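Local coordinates for actin-binding protein (Saccharomyces cerevisiae, PDB 1HQZ) that binds actin filaments and recruits the ARP2/3 complex to their sides, here represented by its N-terminal cofilin-homology (ADF-H) domain, at residues Leu20-Val23 with Asp29-Trp32; Ser50-Phe55 with Ala69-Pro74; Thr62-Gly67 with Leu93-Ser98. All coordinates share one frame; numbering follows the deposited sequence.

Interaction 1: residues Leu20-Val23 with Asp29-Trp32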
loop_
_atom_site.group_PDB
_atom_site.type_symbol
_atom_site.label_atom_id
_atom_site.label_comp_id
_atom_site.label_asym_id
_atom_site.label_seq_id
_atom_site.Cartn_x
_atom_site.Cartn_y
_atom_site.Cartn_z
ATOM N N LEU A 20 8.475 -6.907 5.560
ATOM C CA LEU A 20 9.652 -6.691 6.407
ATOM C C LEU A 20 10.780 -5.996 5.673
ATOM O O LEU A 20 11.370 -5.049 6.200
ATOM C CB LEU A 20 10.160 -8.017 6.987
ATOM C CG LEU A 20 9.320 -8.573 8.134
ATOM C CD1 LEU A 20 9.874 -9.920 8.565
ATOM C CD2 LEU A 20 9.325 -7.589 9.303
ATOM N N LYS A 21 11.079 -6.468 4.462
ATOM C CA LYS A 21 12.138 -5.870 3.642
ATOM C C LYS A 21 11.931 -4.367 3.563
ATOM O O LYS A 21 12.855 -3.573 3.778
ATOM C CB LYS A 21 12.094 -6.384 2.202
ATOM C CG LYS A 21 12.658 -7.746 1.920
ATOM C CD LYS A 21 12.611 -7.944 0.410
ATOM C CE LYS A 21 12.970 -9.340 -0.002
ATOM N NZ LYS A 21 12.831 -9.470 -1.479
ATOM N N ILE A 22 10.700 -3.994 3.233
ATOM C CA ILE A 22 10.330 -2.601 3.071
ATOM C C ILE A 22 10.366 -1.763 4.342
ATOM O O ILE A 22 11.016 -0.725 4.362
ATOM C CB ILE A 22 8.933 -2.500 2.414
ATOM C CG1 ILE A 22 8.992 -3.119 1.018
ATOM C CG2 ILE A 22 8.484 -1.050 2.338
ATOM C CD1 ILE A 22 7.680 -3.120 0.291
ATOM N N VAL A 23 9.676 -2.194 5.398
ATOM C CA VAL A 23 9.673 -1.409 6.634
ATOM C C VAL A 23 11.040 -1.284 7.286
ATOM O O VAL A 23 11.301 -0.307 7.985
ATOM C CB VAL A 23 8.701 -1.972 7.692
ATOM C CG1 VAL A 23 7.273 -1.872 7.186
ATOM C CG2 VAL A 23 9.083 -3.414 8.048
ATOM N N ASP A 29 16.532 -2.497 -3.529
ATOM C CA ASP A 29 15.797 -2.869 -4.738
ATOM C C ASP A 29 14.300 -2.981 -4.457
ATOM O O ASP A 29 13.485 -2.935 -5.374
ATOM C CB ASP A 29 16.271 -4.220 -5.304
ATOM C CG ASP A 29 17.660 -4.157 -5.902
ATOM O OD1 ASP A 29 17.974 -3.164 -6.578
ATOM O OD2 ASP A 29 18.436 -5.112 -5.714
ATOM N N THR A 30 13.940 -3.143 -3.193
ATOM C CA THR A 30 12.537 -3.278 -2.834
ATOM C C THR A 30 12.140 -2.289 -1.747
ATOM O O THR A 30 12.363 -2.539 -0.563
ATOM C CB THR A 30 12.234 -4.715 -2.351
ATOM O OG1 THR A 30 12.690 -5.647 -3.333
ATOM C CG2 THR A 30 10.731 -4.918 -2.151
ATOM N N THR A 31 11.539 -1.172 -2.156
ATOM C CA THR A 31 11.102 -0.142 -1.214
ATOM C C THR A 31 9.590 0.041 -1.230
ATOM O O THR A 31 9.048 0.864 -0.500
ATOM C CB THR A 31 11.748 1.206 -1.527
ATOM O OG1 THR A 31 11.329 1.644 -2.826
ATOM C CG2 THR A 31 13.256 1.081 -1.499
ATOM N N TRP A 32 8.908 -0.700 -2.089
ATOM C CA TRP A 32 7.461 -0.615 -2.138
ATOM C C TRP A 32 6.853 -1.937 -2.566
ATOM O O TRP A 32 7.519 -2.781 -3.175
ATOM C CB TRP A 32 6.989 0.524 -3.054
ATOM C CG TRP A 32 7.376 0.423 -4.498
ATOM C CD1 TRP A 32 8.389 1.087 -5.126
ATOM C CD2 TRP A 32 6.681 -0.304 -5.516
ATOM N NE1 TRP A 32 8.360 0.834 -6.474
ATOM C CE2 TRP A 32 7.322 -0.017 -6.743
ATOM C CE3 TRP A 32 5.575 -1.169 -5.511
ATOM C CZ2 TRP A 32 6.894 -0.565 -7.959
ATOM C CZ3 TRP A 32 5.149 -1.709 -6.710
ATOM C CH2 TRP A 32 5.809 -1.403 -7.924
HETATM O O HOH W 1 12.532 -0.111 1.932
#

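Interaction 2: residues Ser50-Phe55 with Ala69-Pro74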
loop_
_atom_site.group_PDB
_atom_site.type_symbol
_atom_site.label_atom_id
_atom_site.label_comp_id
_atom_site.label_asym_id
_atom_site.label_seq_id
_atom_site.Cartn_x
_atom_site.Cartn_y
_atom_site.Cartn_z
ATOM N N SER A 50 11.690 -0.446 -6.699
ATOM C CA SER A 50 12.534 0.424 -5.890
ATOM C C SER A 50 12.155 1.896 -5.967
ATOM O O SER A 50 12.415 2.643 -5.024
ATOM C CB SER A 50 13.996 0.257 -6.299
ATOM O OG SER A 50 14.148 0.525 -7.681
ATOM N N SER A 51 11.545 2.300 -7.083
ATOM C CA SER A 51 11.129 3.693 -7.323
ATOM C C SER A 51 9.705 4.056 -6.862
ATOM O O SER A 51 8.721 3.437 -7.277
ATOM C CB SER A 51 11.265 4.009 -8.818
ATOM O OG SER A 51 10.553 5.180 -9.158
ATOM N N PHE A 52 9.606 5.079 -6.014
ATOM C CA PHE A 52 8.315 5.538 -5.491
ATOM C C PHE A 52 7.458 6.045 -6.651
ATOM O O PHE A 52 6.231 5.912 -6.648
ATOM C CB PHE A 52 8.549 6.654 -4.464
ATOM C CG PHE A 52 7.291 7.187 -3.823
ATOM C CD1 PHE A 52 6.467 6.357 -3.071
ATOM C CD2 PHE A 52 6.977 8.544 -3.900
ATOM C CE1 PHE A 52 5.352 6.867 -2.397
ATOM C CE2 PHE A 52 5.866 9.066 -3.233
ATOM C CZ PHE A 52 5.054 8.226 -2.480
ATOM N N HIS A 53 8.119 6.627 -7.644
ATOM C CA HIS A 53 7.423 7.137 -8.816
ATOM C C HIS A 53 6.744 5.965 -9.545
ATOM O O HIS A 53 5.605 6.091 -9.990
ATOM C CB HIS A 53 8.418 7.869 -9.735
ATOM C CG HIS A 53 7.801 8.434 -10.978
ATOM N ND1 HIS A 53 7.862 7.791 -12.197
ATOM C CD2 HIS A 53 7.088 9.565 -11.186
ATOM C CE1 HIS A 53 7.212 8.503 -13.102
ATOM N NE2 HIS A 53 6.732 9.585 -12.513
ATOM N N ASP A 54 7.431 4.825 -9.651
ATOM C CA ASP A 54 6.849 3.649 -10.316
ATOM C C ASP A 54 5.656 3.129 -9.503
ATOM O O ASP A 54 4.610 2.766 -10.050
ATOM C CB ASP A 54 7.891 2.536 -10.460
ATOM C CG ASP A 54 8.751 2.680 -11.711
ATOM O OD1 ASP A 54 8.687 3.727 -12.395
ATOM O OD2 ASP A 54 9.501 1.729 -12.008
ATOM N N PHE A 55 5.829 3.107 -8.190
ATOM C CA PHE A 55 4.799 2.659 -7.260
ATOM C C PHE A 55 3.453 3.314 -7.545
ATOM O O PHE A 55 2.435 2.642 -7.735
ATOM C CB PHE A 55 5.258 2.987 -5.830
ATOM C CG PHE A 55 4.226 2.719 -4.757
ATOM C CD1 PHE A 55 3.650 1.454 -4.612
ATOM C CD2 PHE A 55 3.896 3.715 -3.841
ATOM C CE1 PHE A 55 2.767 1.189 -3.561
ATOM C CE2 PHE A 55 3.020 3.468 -2.795
ATOM C CZ PHE A 55 2.451 2.197 -2.651
ATOM N N ALA A 69 4.941 1.584 1.012
ATOM C CA ALA A 69 6.201 2.093 0.500
ATOM C C ALA A 69 7.016 2.814 1.549
ATOM O O ALA A 69 6.479 3.497 2.425
ATOM C CB ALA A 69 5.956 3.010 -0.691
ATOM N N ARG A 70 8.326 2.649 1.450
ATOM C CA ARG A 70 9.240 3.300 2.364
ATOM C C ARG A 70 9.853 4.429 1.556
ATOM O O ARG A 70 10.525 4.192 0.554
ATOM C CB ARG A 70 10.312 2.326 2.841
ATOM C CG ARG A 70 11.274 2.942 3.836
ATOM C CD ARG A 70 12.086 1.863 4.526
ATOM N NE ARG A 70 12.694 2.343 5.761
ATOM C CZ ARG A 70 13.952 2.750 5.858
ATOM N NH1 ARG A 70 14.719 2.730 4.789
ATOM N NH2 ARG A 70 14.449 3.163 7.014
ATOM N N VAL A 71 9.612 5.658 1.992
ATOM C CA VAL A 71 10.100 6.812 1.257
ATOM C C VAL A 71 10.774 7.872 2.111
ATOM O O VAL A 71 10.442 8.063 3.286
ATOM C CB VAL A 71 8.944 7.511 0.504
ATOM C CG1 VAL A 71 9.501 8.391 -0.588
ATOM C CG2 VAL A 71 7.972 6.476 -0.060
ATOM N N SER A 72 11.724 8.562 1.490
ATOM C CA SER A 72 12.443 9.651 2.130
ATOM C C SER A 72 12.217 10.867 1.244
ATOM O O SER A 72 12.807 10.985 0.171
ATOM C CB SER A 72 13.936 9.353 2.218
ATOM O OG SER A 72 14.631 10.482 2.716
ATOM N N PRO A 73 11.342 11.783 1.677
ATOM C CA PRO A 73 11.067 12.979 0.881
ATOM C C PRO A 73 12.333 13.798 0.712
ATOM O O PRO A 73 13.193 13.806 1.592
ATOM C CB PRO A 73 10.018 13.705 1.712
ATOM C CG PRO A 73 10.438 13.375 3.106
ATOM C CD PRO A 73 10.729 11.892 3.012
ATOM N N PRO A 74 12.477 14.477 -0.433
ATOM C CA PRO A 74 13.672 15.294 -0.653
ATOM C C PRO A 74 13.660 16.424 0.373
ATOM O O PRO A 74 12.703 17.194 0.441
ATOM C CB PRO A 74 13.485 15.797 -2.081
ATOM C CG PRO A 74 12.690 14.698 -2.722
ATOM C CD PRO A 74 11.663 14.407 -1.657
#

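Interaction 3: residues Thr62-Gly67 with Leu93-Ser98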
loop_
_atom_site.group_PDB
_atom_site.type_symbol
_atom_site.label_atom_id
_atom_site.label_comp_id
_atom_site.label_asym_id
_atom_site.label_seq_id
_atom_site.Cartn_x
_atom_site.Cartn_y
_atom_site.Cartn_z
ATOM N N THR A 62 -9.224 -1.652 -11.772
ATOM C CA THR A 62 -10.366 -2.562 -11.684
ATOM C C THR A 62 -10.354 -3.398 -10.409
ATOM O O THR A 62 -11.211 -4.253 -10.217
ATOM C CB THR A 62 -10.418 -3.538 -12.899
ATOM O OG1 THR A 62 -9.250 -4.373 -12.903
ATOM C CG2 THR A 62 -10.502 -2.757 -14.214
ATOM N N LYS A 63 -9.382 -3.151 -9.535
ATOM C CA LYS A 63 -9.273 -3.924 -8.302
ATOM C C LYS A 63 -8.964 -3.076 -7.086
ATOM O O LYS A 63 -8.330 -2.020 -7.193
ATOM C CB LYS A 63 -8.160 -4.973 -8.421
ATOM C CG LYS A 63 -8.274 -5.910 -9.603
ATOM C CD LYS A 63 -7.025 -6.773 -9.698
ATOM C CE LYS A 63 -7.010 -7.594 -10.970
ATOM N NZ LYS A 63 -5.791 -8.446 -11.029
ATOM N N VAL A 64 -9.415 -3.556 -5.931
ATOM C CA VAL A 64 -9.145 -2.898 -4.666
ATOM C C VAL A 64 -7.783 -3.446 -4.261
ATOM O O VAL A 64 -7.603 -4.658 -4.155
ATOM C CB VAL A 64 -10.180 -3.293 -3.593
ATOM C CG1 VAL A 64 -9.725 -2.812 -2.221
ATOM C CG2 VAL A 64 -11.517 -2.707 -3.933
ATOM N N GLN A 65 -6.817 -2.567 -4.042
ATOM C CA GLN A 65 -5.486 -3.019 -3.673
ATOM C C GLN A 65 -4.900 -2.205 -2.540
ATOM O O GLN A 65 -5.409 -1.147 -2.189
ATOM C CB GLN A 65 -4.547 -2.925 -4.878
ATOM C CG GLN A 65 -5.063 -3.619 -6.132
ATOM C CD GLN A 65 -4.208 -3.315 -7.346
ATOM O OE1 GLN A 65 -3.978 -2.152 -7.681
ATOM N NE2 GLN A 65 -3.737 -4.357 -8.010
ATOM N N TYR A 66 -3.807 -2.695 -1.977
ATOM C CA TYR A 66 -3.154 -1.977 -0.906
ATOM C C TYR A 66 -1.689 -1.888 -1.248
ATOM O O TYR A 66 -1.094 -2.857 -1.721
ATOM C CB TYR A 66 -3.371 -2.697 0.428
ATOM C CG TYR A 66 -4.842 -2.915 0.711
ATOM C CD1 TYR A 66 -5.515 -4.011 0.182
ATOM C CD2 TYR A 66 -5.578 -1.969 1.413
ATOM C CE1 TYR A 66 -6.896 -4.154 0.334
ATOM C CE2 TYR A 66 -6.954 -2.095 1.575
ATOM C CZ TYR A 66 -7.606 -3.191 1.025
ATOM O OH TYR A 66 -8.967 -3.294 1.141
ATOM N N GLY A 67 -1.128 -0.702 -1.042
ATOM C CA GLY A 67 0.273 -0.479 -1.334
ATOM C C GLY A 67 1.011 -0.080 -0.073
ATOM O O GLY A 67 0.427 0.483 0.861
ATOM N N LEU A 93 -18.434 -4.219 -6.843
ATOM C CA LEU A 93 -19.291 -3.590 -5.843
ATOM C C LEU A 93 -19.014 -4.028 -4.414
ATOM O O LEU A 93 -18.644 -3.220 -3.567
ATOM C CB LEU A 93 -20.766 -3.856 -6.161
ATOM C CG LEU A 93 -21.778 -3.184 -5.224
ATOM C CD1 LEU A 93 -21.736 -1.686 -5.442
ATOM C CD2 LEU A 93 -23.188 -3.706 -5.492
ATOM N N LYS A 94 -19.196 -5.315 -4.154
ATOM C CA LYS A 94 -19.006 -5.864 -2.823
ATOM C C LYS A 94 -17.648 -5.599 -2.187
ATOM O O LYS A 94 -17.561 -5.452 -0.971
ATOM C CB LYS A 94 -19.282 -7.365 -2.842
ATOM C CG LYS A 94 -20.712 -7.712 -3.215
ATOM C CD LYS A 94 -20.927 -9.215 -3.215
ATOM C CE LYS A 94 -22.339 -9.567 -3.665
ATOM N NZ LYS A 94 -22.560 -11.046 -3.738
ATOM N N THR A 95 -16.591 -5.546 -2.990
ATOM C CA THR A 95 -15.262 -5.294 -2.436
ATOM C C THR A 95 -15.117 -3.817 -2.060
ATOM O O THR A 95 -14.439 -3.477 -1.092
ATOM C CB THR A 95 -14.135 -5.696 -3.427
ATOM O OG1 THR A 95 -14.214 -4.884 -4.604
ATOM C CG2 THR A 95 -14.270 -7.154 -3.822
ATOM N N ARG A 96 -15.755 -2.941 -2.827
ATOM C CA ARG A 96 -15.704 -1.512 -2.543
ATOM C C ARG A 96 -16.506 -1.211 -1.283
ATOM O O ARG A 96 -16.185 -0.288 -0.532
ATOM C CB ARG A 96 -16.280 -0.707 -3.708
ATOM C CG ARG A 96 -15.322 -0.529 -4.869
ATOM C CD ARG A 96 -15.905 0.395 -5.922
ATOM N NE ARG A 96 -16.980 -0.251 -6.668
ATOM C CZ ARG A 96 -18.224 0.205 -6.749
ATOM N NH1 ARG A 96 -18.566 1.323 -6.128
ATOM N NH2 ARG A 96 -19.126 -0.461 -7.454
ATOM N N ALA A 97 -17.555 -1.997 -1.054
ATOM C CA ALA A 97 -18.405 -1.806 0.112
ATOM C C ALA A 97 -17.727 -2.310 1.379
ATOM O O ALA A 97 -18.115 -1.940 2.487
ATOM C CB ALA A 97 -19.727 -2.518 -0.089
ATOM N N SER A 98 -16.706 -3.145 1.218
ATOM C CA SER A 98 -15.996 -3.692 2.370
ATOM C C SER A 98 -14.648 -3.021 2.569
ATOM O O SER A 98 -13.938 -3.312 3.532
ATOM C CB SER A 98 -15.800 -5.204 2.197
ATOM O OG SER A 98 -17.048 -5.861 2.046
#

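Interaction 1: residues Leu20-Val23 with Asp29-Trp32
I22, near the end of helix 12-24, lays its branched side chain along the backbone of T30, T31 and W32, each branch meeting a different part of that chain. At T30 the contact is with I22 CG1, which lies 3.8 Å from T30 O and 4.0 Å from T30 CG2. A water shares this corner, donating at 2.9 Å to I22 O and, weakly, to T30 O, and so links helix to loop. T31 turns its own side chain from the helix, its OG1 pairing with S50 O, and offers its carbonyl instead; I22 CG1 stands beside the backbone N (chi1 -63°), which leaves I22 CG2 anti to that N and 3.5 Å from T31 O. W32 is reached by the tip. With chi2 at 178° the chain is fully extended, and I22 CD1 comes within 3.2 Å of W32 C, a tight approach. Cut back to an alanine, this position is likely to leave a gap over the three backbone units and to lose the apolar filling against L68 of strand 65-71. A beta-branched, wholly apolar residue suits this place, for it spreads over a flat peptide surface without a polar group to satisfy. The arrangement is that of the ADF-H fold, in which helix 12-24 packs on one face of the central sheet and the chain turns back beneath it to begin strand 32-37.

Interaction 2: residues Ser50-Phe55 with Ala69-Pro74
Both phenylalanines of the short helix 52-56 hold CG anti to the backbone N, F52 at chi1 -178° and F55 at 174°, which carries their rings from the helix to A69 and V71 of the sheet. V71 has CG2 beside its backbone N, and this methyl sits over one face of F52: a CH-pi contact 3.8 Å from the ring centroid, 29° off the normal. The approach is nearest at F52 CD1, while V71 CG1 lies above the same ring but displaced toward its rim. A69 serves both rings in different ways. Its CB covers a face of F55 in a second CH-pi contact, 4.0 Å from that centroid, and meets F52 at the ring edge, 4.1 Å from F52 CD1. A small side chain suits the place, since one methyl group is in contact with two rings at once. The helix that presents them begins at S51, its N-cap, whose OG accepts from D54 N at 3.2 Å and so holds the first turn in place. Around the pair, L132 of helix 128-136 and I82 of strand 80-86 also touch F52, while W32, F59, I34 and I84 surround F55. This aromatic and aliphatic layer belongs to the hydrophobic core of the ADF-H fold, on the sheet face that lies away from helix 12-24 and is covered by helices 52-56 and 128-136.

Interaction 3: residues Thr62-Gly67 with Leu93-Ser98
At the start of the long helix 93-110, which in cofilin-type domains contributes to actin binding, the first turn packs against V64, the residue leading into strand 65-71. V64 directs one methyl at T95: V64 CG2 lies 3.5 Å from T95 OG1 and 4.0 Å from T95 CB. The two side chains slide past one another in opposite directions, so this is a glancing contact of methyl on hydroxyl. Beyond T95, the same V64 CG2 reaches the R96 side chain loosely, 4.5 Å from R96 CG. T95 OG1 stands between the backbone N and the carbonyl carbon (chi1 63°), from where it hydrogen-bonds with P92 O. R96 likewise turns NE to A91 O. One turn on, S98 OG donates to K94 O at 3.1 Å, nearly in line with the carbonyl (164°), and takes E4 N as a further partner. A91 and F99 also touch V64 and complete its apolar surroundings. The chemistry implies a modest join: the hydroxyl of T95 is already satisfied by P92 O and can lie against a valine methyl at little polar cost, so that V64 and T95 are held by van der Waals contact alone, while Y66 carries the strand's further packing on the helix.

Interactions 1 and 2 are neighbours, their centres 10 Å apart, and they meet through the backbone, where T31 O lies 2.7 Å from R70 N, a probable hydrogen bond. Interaction 3 is remote, about 23 Å between centres from either, on the opposite side of the chain's centre. It still shares strand 65-71 with interaction 2, and F55 CZ reaches G67 CA at 3.7 Å. Along this strand V71 and A69 face helix 52-56, whereas L68 and R70 face I22 of interaction 1. Together the three contacts tie helices to the sheet and to the loops leading into its strands.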